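Local coordinates for heavy metal cation tricomponent efflux pump ZneA(CzcA-like) (Cupriavidus metallidurans, PDB 4K0J), which probably exports zinc ions across the inner membrane in exchange for protons, as an RND-family component of a three-part heavy-metal efflux pump, at residues L514-A528 with T1004-E1016. Numbering follows the deposited sequence.
Sequences LNRLVGSTRTAIGIA and TLVLLPALYYLIE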
loop_
_atom_site.group_PDB
_atom_site.type_symbol
_atom_site.label_atom_id
_atom_site.label_comp_id
_atom_site.label_asym_id
_atom_site.label_seq_id
_atom_site.Cartn_x
_atom_site.Cartn_y
_atom_site.Cartn_z
ATOM N N LEU C 514 26.747 9.904 -60.979
ATOM C CA LEU C 514 27.874 9.420 -60.190
ATOM C C LEU C 514 29.186 9.792 -60.874
ATOM O O LEU C 514 30.200 10.013 -60.213
ATOM C CB LEU C 514 27.790 7.906 -59.979
ATOM C CG LEU C 514 26.818 7.416 -58.903
ATOM C CD1 LEU C 514 26.775 5.897 -58.867
ATOM C CD2 LEU C 514 27.196 7.971 -57.540
ATOM N N ASN C 515 29.157 9.865 -62.202
ATOM C CA ASN C 515 30.317 10.307 -62.966
ATOM C C ASN C 515 30.476 11.821 -62.872
ATOM O O ASN C 515 31.550 12.362 -63.135
ATOM C CB ASN C 515 30.200 9.871 -64.428
ATOM C CG ASN C 515 31.467 10.137 -65.219
ATOM O OD1 ASN C 515 32.559 10.212 -64.658
ATOM N ND2 ASN C 515 31.324 10.282 -66.531
ATOM N N ARG C 516 29.397 12.499 -62.495
ATOM C CA ARG C 516 29.444 13.935 -62.245
ATOM C C ARG C 516 30.129 14.208 -60.911
ATOM O O ARG C 516 30.594 15.319 -60.657
ATOM C CB ARG C 516 28.034 14.526 -62.234
ATOM C CG ARG C 516 27.355 14.582 -63.594
ATOM C CD ARG C 516 27.892 15.727 -64.436
ATOM N NE ARG C 516 27.038 16.008 -65.588
ATOM C CZ ARG C 516 27.223 17.020 -66.427
ATOM N NH1 ARG C 516 28.238 17.857 -66.248
ATOM N NH2 ARG C 516 26.394 17.198 -67.448
ATOM N N LEU C 517 30.187 13.186 -60.062
ATOM C CA LEU C 517 30.830 13.304 -58.757
ATOM C C LEU C 517 32.351 13.235 -58.867
ATOM O O LEU C 517 33.063 13.535 -57.907
ATOM C CB LEU C 517 30.328 12.218 -57.805
ATOM C CG LEU C 517 28.838 12.241 -57.464
ATOM C CD1 LEU C 517 28.519 11.170 -56.435
ATOM C CD2 LEU C 517 28.419 13.614 -56.963
ATOM N N VAL C 518 32.845 12.830 -60.035
ATOM C CA VAL C 518 34.281 12.800 -60.289
ATOM C C VAL C 518 34.823 14.226 -60.271
ATOM O O VAL C 518 34.846 14.912 -61.294
ATOM C CB VAL C 518 34.615 12.128 -61.641
ATOM C CG1 VAL C 518 36.120 12.059 -61.847
ATOM C CG2 VAL C 518 34.007 10.736 -61.705
ATOM N N GLY C 519 35.252 14.670 -59.093
ATOM C CA GLY C 519 35.674 16.044 -58.901
ATOM C C GLY C 519 34.561 16.852 -58.265
ATOM O O GLY C 519 33.785 16.322 -57.469
ATOM N N SER C 520 34.482 18.131 -58.628
ATOM C CA SER C 520 33.454 19.037 -58.115
ATOM C C SER C 520 33.369 19.008 -56.592
ATOM O O SER C 520 32.286 18.898 -56.020
ATOM C CB SER C 520 32.090 18.716 -58.733
ATOM O OG SER C 520 32.063 19.038 -60.113
ATOM N N THR C 521 34.528 19.100 -55.948
ATOM C CA THR C 521 34.619 19.068 -54.494
ATOM C C THR C 521 33.870 20.237 -53.863
ATOM O O THR C 521 32.934 20.045 -53.077
ATOM C CB THR C 521 36.090 19.112 -54.034
ATOM O OG1 THR C 521 36.707 20.316 -54.507
ATOM C CG2 THR C 521 36.854 17.913 -54.577
ATOM N N ARG C 522 34.284 21.448 -54.223
ATOM C CA ARG C 522 33.711 22.667 -53.665
ATOM C C ARG C 522 32.236 22.833 -54.019
ATOM O O ARG C 522 31.499 23.523 -53.315
ATOM C CB ARG C 522 34.508 23.892 -54.121
ATOM C CG ARG C 522 35.958 23.895 -53.659
ATOM C CD ARG C 522 36.676 25.169 -54.078
ATOM N NE ARG C 522 38.062 25.187 -53.621
ATOM C CZ ARG C 522 38.913 26.181 -53.854
ATOM N NH1 ARG C 522 38.521 27.244 -54.543
ATOM N NH2 ARG C 522 40.157 26.112 -53.400
ATOM N N THR C 523 31.807 22.202 -55.108
ATOM C CA THR C 523 30.410 22.275 -55.515
ATOM C C THR C 523 29.567 21.300 -54.703
ATOM O O THR C 523 28.445 21.615 -54.320
ATOM C CB THR C 523 30.228 21.955 -57.006
ATOM O OG1 THR C 523 29.981 20.553 -57.168
ATOM C CG2 THR C 523 31.467 22.360 -57.797
ATOM N N ALA C 524 30.113 20.114 -54.449
ATOM C CA ALA C 524 29.418 19.108 -53.652
ATOM C C ALA C 524 29.278 19.576 -52.208
ATOM O O ALA C 524 28.167 19.631 -51.657
ATOM C CB ALA C 524 30.155 17.782 -53.712
ATOM N N ILE C 525 30.409 19.924 -51.600
ATOM C CA ILE C 525 30.399 20.448 -50.241
ATOM C C ILE C 525 29.688 21.798 -50.223
ATOM O O ILE C 525 29.198 22.242 -49.183
ATOM C CB ILE C 525 31.821 20.575 -49.657
ATOM C CG1 ILE C 525 31.765 20.654 -48.130
ATOM C CG2 ILE C 525 32.544 21.778 -50.244
ATOM C CD1 ILE C 525 33.122 20.739 -47.474
ATOM N N GLY C 526 29.625 22.440 -51.385
ATOM C CA GLY C 526 28.851 23.654 -51.544
ATOM C C GLY C 526 27.381 23.369 -51.320
ATOM O O GLY C 526 26.737 24.026 -50.509
ATOM N N ILE C 527 26.858 22.378 -52.035
ATOM C CA ILE C 527 25.467 21.967 -51.890
ATOM C C ILE C 527 25.184 21.555 -50.452
ATOM O O ILE C 527 24.188 21.978 -49.858
ATOM C CB ILE C 527 25.123 20.791 -52.827
ATOM C CG1 ILE C 527 25.277 21.206 -54.289
ATOM C CG2 ILE C 527 23.704 20.313 -52.582
ATOM C CD1 ILE C 527 24.352 22.332 -54.701
ATOM N N ALA C 528 26.075 20.738 -49.897
ATOM C CA ALA C 528 25.930 20.266 -48.524
ATOM C C ALA C 528 25.824 21.417 -47.523
ATOM O O ALA C 528 24.811 21.563 -46.833
ATOM C CB ALA C 528 27.089 19.348 -48.158
ATOM N N THR C 1004 21.443 10.918 -50.183
ATOM C CA THR C 1004 22.175 9.773 -49.658
ATOM C C THR C 1004 22.914 9.086 -50.795
ATOM O O THR C 1004 23.932 8.430 -50.584
ATOM C CB THR C 1004 21.229 8.745 -49.010
ATOM O OG1 THR C 1004 20.282 9.418 -48.174
ATOM C CG2 THR C 1004 22.013 7.742 -48.178
ATOM N N LEU C 1005 22.392 9.248 -52.006
ATOM C CA LEU C 1005 22.941 8.568 -53.174
ATOM C C LEU C 1005 23.737 9.510 -54.069
ATOM O O LEU C 1005 24.264 9.092 -55.098
ATOM C CB LEU C 1005 21.817 7.916 -53.978
ATOM C CG LEU C 1005 20.895 6.999 -53.175
ATOM C CD1 LEU C 1005 19.809 6.404 -54.060
ATOM C CD2 LEU C 1005 21.700 5.904 -52.492
ATOM N N VAL C 1006 23.822 10.779 -53.679
ATOM C CA VAL C 1006 24.537 11.770 -54.481
ATOM C C VAL C 1006 25.629 12.490 -53.692
ATOM O O VAL C 1006 26.817 12.283 -53.936
ATOM C CB VAL C 1006 23.578 12.817 -55.086
ATOM C CG1 VAL C 1006 24.356 13.836 -55.903
ATOM C CG2 VAL C 1006 22.522 12.140 -55.945
ATOM N N LEU C 1007 25.226 13.338 -52.751
ATOM C CA LEU C 1007 26.179 14.119 -51.968
ATOM C C LEU C 1007 27.011 13.239 -51.038
ATOM O O LEU C 1007 28.133 13.590 -50.672
ATOM C CB LEU C 1007 25.456 15.191 -51.148
ATOM C CG LEU C 1007 24.649 16.252 -51.897
ATOM C CD1 LEU C 1007 23.928 17.149 -50.907
ATOM C CD2 LEU C 1007 25.543 17.074 -52.815
ATOM N N LEU C 1008 26.452 12.095 -50.659
ATOM C CA LEU C 1008 27.101 11.209 -49.697
ATOM C C LEU C 1008 28.311 10.435 -50.251
ATOM O O LEU C 1008 29.355 10.382 -49.593
ATOM C CB LEU C 1008 26.079 10.266 -49.049
ATOM C CG LEU C 1008 26.562 9.514 -47.810
ATOM C CD1 LEU C 1008 26.989 10.502 -46.737
ATOM C CD2 LEU C 1008 25.483 8.578 -47.287
ATOM N N PRO C 1009 28.183 9.822 -51.447
ATOM C CA PRO C 1009 29.377 9.170 -52.001
ATOM C C PRO C 1009 30.494 10.171 -52.284
ATOM O O PRO C 1009 31.662 9.882 -52.016
ATOM C CB PRO C 1009 28.865 8.567 -53.312
ATOM C CG PRO C 1009 27.413 8.360 -53.086
ATOM C CD PRO C 1009 26.985 9.530 -52.257
ATOM N N ALA C 1010 30.130 11.335 -52.813
ATOM C CA ALA C 1010 31.087 12.410 -53.044
ATOM C C ALA C 1010 31.727 12.829 -51.727
ATOM O O ALA C 1010 32.908 13.169 -51.674
ATOM C CB ALA C 1010 30.404 13.597 -53.707
ATOM N N LEU C 1011 30.939 12.795 -50.659
ATOM C CA LEU C 1011 31.449 13.112 -49.334
ATOM C C LEU C 1011 32.507 12.098 -48.917
ATOM O O LEU C 1011 33.578 12.468 -48.429
ATOM C CB LEU C 1011 30.310 13.142 -48.314
ATOM C CG LEU C 1011 30.692 13.514 -46.882
ATOM C CD1 LEU C 1011 31.317 14.902 -46.837
ATOM C CD2 LEU C 1011 29.477 13.435 -45.972
ATOM N N TYR C 1012 32.205 10.817 -49.123
ATOM C CA TYR C 1012 33.126 9.743 -48.756
ATOM C C TYR C 1012 34.431 9.817 -49.546
ATOM O O TYR C 1012 35.515 9.638 -48.986
ATOM C CB TYR C 1012 32.469 8.372 -48.946
ATOM C CG TYR C 1012 33.363 7.205 -48.581
ATOM C CD1 TYR C 1012 34.057 6.503 -49.559
ATOM C CD2 TYR C 1012 33.516 6.809 -47.258
ATOM C CE1 TYR C 1012 34.875 5.437 -49.231
ATOM C CE2 TYR C 1012 34.333 5.743 -46.920
ATOM C CZ TYR C 1012 35.009 5.063 -47.912
ATOM O OH TYR C 1012 35.823 4.004 -47.586
ATOM N N TYR C 1013 34.321 10.079 -50.846
ATOM C CA TYR C 1013 35.501 10.182 -51.697
ATOM C C TYR C 1013 36.337 11.410 -51.340
ATOM O O TYR C 1013 37.566 11.366 -51.393
ATOM C CB TYR C 1013 35.107 10.197 -53.183
ATOM C CG TYR C 1013 35.489 11.462 -53.924
ATOM C CD1 TYR C 1013 36.737 11.594 -54.524
ATOM C CD2 TYR C 1013 34.597 12.520 -54.033
ATOM C CE1 TYR C 1013 37.085 12.751 -55.198
ATOM C CE2 TYR C 1013 34.935 13.679 -54.704
ATOM C CZ TYR C 1013 36.180 13.788 -55.286
ATOM O OH TYR C 1013 36.517 14.941 -55.956
ATOM N N LEU C 1014 35.668 12.499 -50.974
ATOM C CA LEU C 1014 36.363 13.738 -50.632
ATOM C C LEU C 1014 37.080 13.635 -49.290
ATOM O O LEU C 1014 38.169 14.180 -49.116
ATOM C CB LEU C 1014 35.382 14.917 -50.623
ATOM C CG LEU C 1014 35.895 16.336 -50.344
ATOM C CD1 LEU C 1014 35.043 17.343 -51.090
ATOM C CD2 LEU C 1014 35.890 16.663 -48.856
ATOM N N ILE C 1015 36.462 12.945 -48.338
ATOM C CA ILE C 1015 37.002 12.874 -46.984
ATOM C C ILE C 1015 38.195 11.921 -46.859
ATOM O O ILE C 1015 39.199 12.252 -46.224
ATOM C CB ILE C 1015 35.902 12.512 -45.956
ATOM C CG1 ILE C 1015 34.949 13.696 -45.772
ATOM C CG2 ILE C 1015 36.509 12.113 -44.619
ATOM C CD1 ILE C 1015 33.930 13.502 -44.673
ATOM N N GLU C 1016 38.093 10.753 -47.487
ATOM C CA GLU C 1016 39.101 9.700 -47.332
ATOM C C GLU C 1016 40.401 9.916 -48.118
ATOM O O GLU C 1016 41.194 8.987 -48.283
ATOM C CB GLU C 1016 38.496 8.329 -47.663
ATOM C CG GLU C 1016 37.592 7.778 -46.572
ATOM C CD GLU C 1016 38.356 7.449 -45.303
ATOM O OE1 GLU C 1016 39.362 6.713 -45.385
ATOM O OE2 GLU C 1016 37.957 7.932 -44.223
#
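L517 and A524 both come close to the helix 1007-1015: the CA of L517 lies 5.8 Å from the CA of A1010, and that of A524 6.2 Å from the CA of L1007. Between them the 514-528 chain turns at V518-S520, with G519 at positive phi (99°), and re-enters a helix at T521; the axis of 521-528 passes 9.8 Å from that of 1007-1015 at a signed crossing angle of -126°.

L517 lies against the start of helix 1007-1015, over V1006, P1009 and A1010. With CG anti to its carbonyl carbon (chi1 -62°), its CD2 methyl reaches the CB of A1010 at 3.8 Å, while CD1 lies against the CB of P1009 and the carbonyl of V1006. A524 and A1010 each direct their CB toward the other segment, and the two methyls meet at 4.2 Å.

This is a junction in the membrane domain of an RND transporter: the start of the predicted transmembrane span 524-542 and the connection leading into it pack on the C-terminal end of the last predicted one, 993-1015. Helix 949-952 extends the packing, V951 touching L514 and V950 touching P1009 and Y1013.

Farther along helix 521-528, I527 crosses L1007 at about a right angle, CD1 of L1007 lying 3.6 Å from CG2 of I527. At the turn the L517 and G519 carbonyl oxygens and the T521 CG2 methyl lie obliquely round the Y1013 ring, whose OH is 3.3 Å from T521 CG2 and equally near the CA of G519. On the next residue, L1014 CD1 sits 3.6 Å from T521 CB, the two side chains again crossing nearly perpendicularly.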